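Local coordinates for protein ketosynthase (Streptomyces sp. MSC090213JE08, PDB 6KXD) that probably serves as the chain length factor that pairs with a ketosynthase to extend the polyketide chain in a highly reducing type II polyketide synthase, at residues E256-I261 against T270-R275. Residues are numbered along the deposited sequence; the frame is centred on the assembly and turned at random.
Sequences ETRVDI and TACARR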
loop_
_atom_site.group_PDB
_atom_site.type_symbol
_atom_site.label_atom_id
_atom_site.label_comp_id
_atom_site.label_asym_id
_atom_site.label_seq_id
_atom_site.Cartn_x
_atom_site.Cartn_y
_atom_site.Cartn_z
ATOM N N GLU B 256 2.366 -15.581 -8.267
ATOM C CA GLU B 256 1.084 -15.518 -8.829
ATOM C C GLU B 256 0.094 -15.282 -7.688
ATOM O O GLU B 256 0.331 -15.663 -6.532
ATOM C CB GLU B 256 0.756 -16.804 -9.604
ATOM C CG GLU B 256 1.551 -16.961 -10.890
ATOM C CD GLU B 256 1.321 -15.890 -11.959
ATOM O OE1 GLU B 256 2.317 -15.411 -12.540
ATOM O OE2 GLU B 256 0.148 -15.559 -12.207
ATOM N N THR B 257 -1.001 -14.642 -8.068
ATOM C CA THR B 257 -2.017 -14.262 -7.133
ATOM C C THR B 257 -3.382 -14.462 -7.757
ATOM O O THR B 257 -3.554 -14.414 -8.978
ATOM C CB THR B 257 -1.928 -12.782 -6.742
ATOM O OG1 THR B 257 -2.061 -12.065 -7.962
ATOM C CG2 THR B 257 -0.639 -12.361 -6.075
ATOM N N ARG B 258 -4.347 -14.651 -6.865
ATOM C CA ARG B 258 -5.717 -14.752 -7.232
ATOM C C ARG B 258 -6.561 -14.176 -6.100
ATOM O O ARG B 258 -6.074 -14.016 -4.983
ATOM C CB ARG B 258 -6.074 -16.221 -7.440
ATOM C CG ARG B 258 -5.585 -16.780 -8.764
ATOM C CD ARG B 258 -6.137 -18.175 -8.904
ATOM N NE ARG B 258 -7.574 -18.269 -8.994
ATOM C CZ ARG B 258 -8.248 -18.302 -10.140
ATOM N NH1 ARG B 258 -7.661 -17.915 -11.255
ATOM N NH2 ARG B 258 -9.503 -18.722 -10.158
ATOM N N VAL B 259 -7.814 -13.864 -6.417
ATOM C CA VAL B 259 -8.742 -13.556 -5.407
ATOM C C VAL B 259 -9.780 -14.668 -5.390
ATOM O O VAL B 259 -10.264 -15.056 -6.449
ATOM C CB VAL B 259 -9.371 -12.164 -5.584
ATOM C CG1 VAL B 259 -10.458 -11.907 -4.529
ATOM C CG2 VAL B 259 -8.325 -11.061 -5.579
ATOM N N ASP B 260 -10.070 -15.148 -4.187
ATOM C CA ASP B 260 -10.981 -16.247 -3.951
ATOM C C ASP B 260 -12.415 -15.702 -3.912
ATOM O O ASP B 260 -13.031 -15.697 -2.864
ATOM C CB ASP B 260 -10.645 -16.959 -2.648
ATOM C CG ASP B 260 -11.588 -18.103 -2.293
ATOM O OD1 ASP B 260 -12.313 -18.594 -3.207
ATOM O OD2 ASP B 260 -11.608 -18.485 -1.115
ATOM N N ILE B 261 -12.939 -15.315 -5.068
ATOM C CA ILE B 261 -14.217 -14.629 -5.154
ATOM C C ILE B 261 -15.377 -15.610 -4.923
ATOM O O ILE B 261 -16.485 -15.191 -4.596
ATOM C CB ILE B 261 -14.356 -13.907 -6.499
ATOM C CG1 ILE B 261 -14.420 -14.871 -7.686
ATOM C CG2 ILE B 261 -13.240 -12.893 -6.661
ATOM C CD1 ILE B 261 -14.705 -14.171 -8.977
ATOM N N THR B 270 -5.172 -24.003 -5.406
ATOM C CA THR B 270 -4.817 -24.945 -6.489
ATOM C C THR B 270 -4.558 -24.209 -7.798
ATOM O O THR B 270 -3.511 -24.420 -8.401
ATOM C CB THR B 270 -5.875 -26.039 -6.656
ATOM O OG1 THR B 270 -5.944 -26.713 -5.400
ATOM C CG2 THR B 270 -5.546 -26.974 -7.802
ATOM N N ALA B 271 -5.449 -23.296 -8.188
ATOM C CA ALA B 271 -5.330 -22.616 -9.442
ATOM C C ALA B 271 -4.116 -21.703 -9.418
ATOM O O ALA B 271 -3.379 -21.618 -10.372
ATOM C CB ALA B 271 -6.576 -21.830 -9.771
ATOM N N CYS B 272 -3.943 -21.005 -8.292
ATOM C CA CYS B 272 -2.854 -20.103 -8.143
ATOM C C CYS B 272 -1.502 -20.824 -8.227
ATOM O O CYS B 272 -0.614 -20.383 -8.937
ATOM C CB CYS B 272 -2.984 -19.395 -6.802
ATOM S SG CYS B 272 -1.956 -17.913 -6.759
ATOM N N ALA B 273 -1.379 -21.945 -7.510
ATOM C CA ALA B 273 -0.147 -22.737 -7.448
ATOM C C ALA B 273 0.148 -23.306 -8.839
ATOM O O ALA B 273 1.254 -23.230 -9.338
ATOM C CB ALA B 273 -0.264 -23.816 -6.423
ATOM N N ARG B 274 -0.885 -23.809 -9.505
ATOM C CA ARG B 274 -0.635 -24.437 -10.828
ATOM C C ARG B 274 -0.148 -23.398 -11.827
ATOM O O ARG B 274 0.797 -23.659 -12.598
ATOM C CB ARG B 274 -1.893 -25.124 -11.359
ATOM C CG ARG B 274 -2.132 -26.437 -10.652
ATOM C CD ARG B 274 -3.155 -27.306 -11.358
ATOM N NE ARG B 274 -3.460 -28.426 -10.483
ATOM C CZ ARG B 274 -2.660 -29.463 -10.230
ATOM N NH1 ARG B 274 -1.574 -29.700 -10.950
ATOM N NH2 ARG B 274 -2.969 -30.276 -9.237
ATOM N N ARG B 275 -0.730 -22.186 -11.766
ATOM C CA ARG B 275 -0.297 -21.105 -12.584
ATOM C C ARG B 275 1.146 -20.732 -12.217
ATOM O O ARG B 275 1.936 -20.547 -13.105
ATOM C CB ARG B 275 -1.199 -19.871 -12.471
ATOM C CG ARG B 275 -0.954 -18.811 -13.538
ATOM C CD ARG B 275 -2.042 -17.732 -13.554
ATOM N NE ARG B 275 -2.672 -17.545 -14.868
ATOM C CZ ARG B 275 -3.738 -18.224 -15.323
ATOM N NH1 ARG B 275 -4.317 -19.156 -14.584
ATOM N NH2 ARG B 275 -4.224 -17.971 -16.528
#
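C272 sets its sulfur against the backbone of strand 256-259, with SG 3.2 Å from E256 O and 3.7 Å from T257 N. The thiol extends anti to the backbone N of its own residue (chi1 -163°), which carries it off the helix and down to the strand. This is the tight part of a common theme in the thiolase fold: a helix laid on a sheet, here running nearly antiparallel to the strand before it, at 159°. The buried cysteine also packs on V366 and V368 of the adjoining strand 365-373. E256, still buried, passes its chain from the sulfur to the aliphatic part of R275, crossing it at about a right angle: OE2 lies 3.4 Å from R275 CD but 4.4 Å from R275 NE, beyond a salt bridge.

The looser, partly exposed side belongs to R258, A271 and R275. R258 runs its CD past the helix backbone, 3.6 Å from C272 N, then bends at chi3 to bring one guanidinium face over A271 CB, which sits off-centre toward the rim of the group. R258 also packs on P159 of the neighbouring ketosynthase chain. R258 and R275 hold their NH1 atoms 4.9 Å apart.

No hydrogen bond joins the two segments, so cohesion comes from sulfur and aliphatic contact, while the E256 carboxylate, whose OE1 has a long, weak ion pair with R279, probably offsets the charge of R275 only partly.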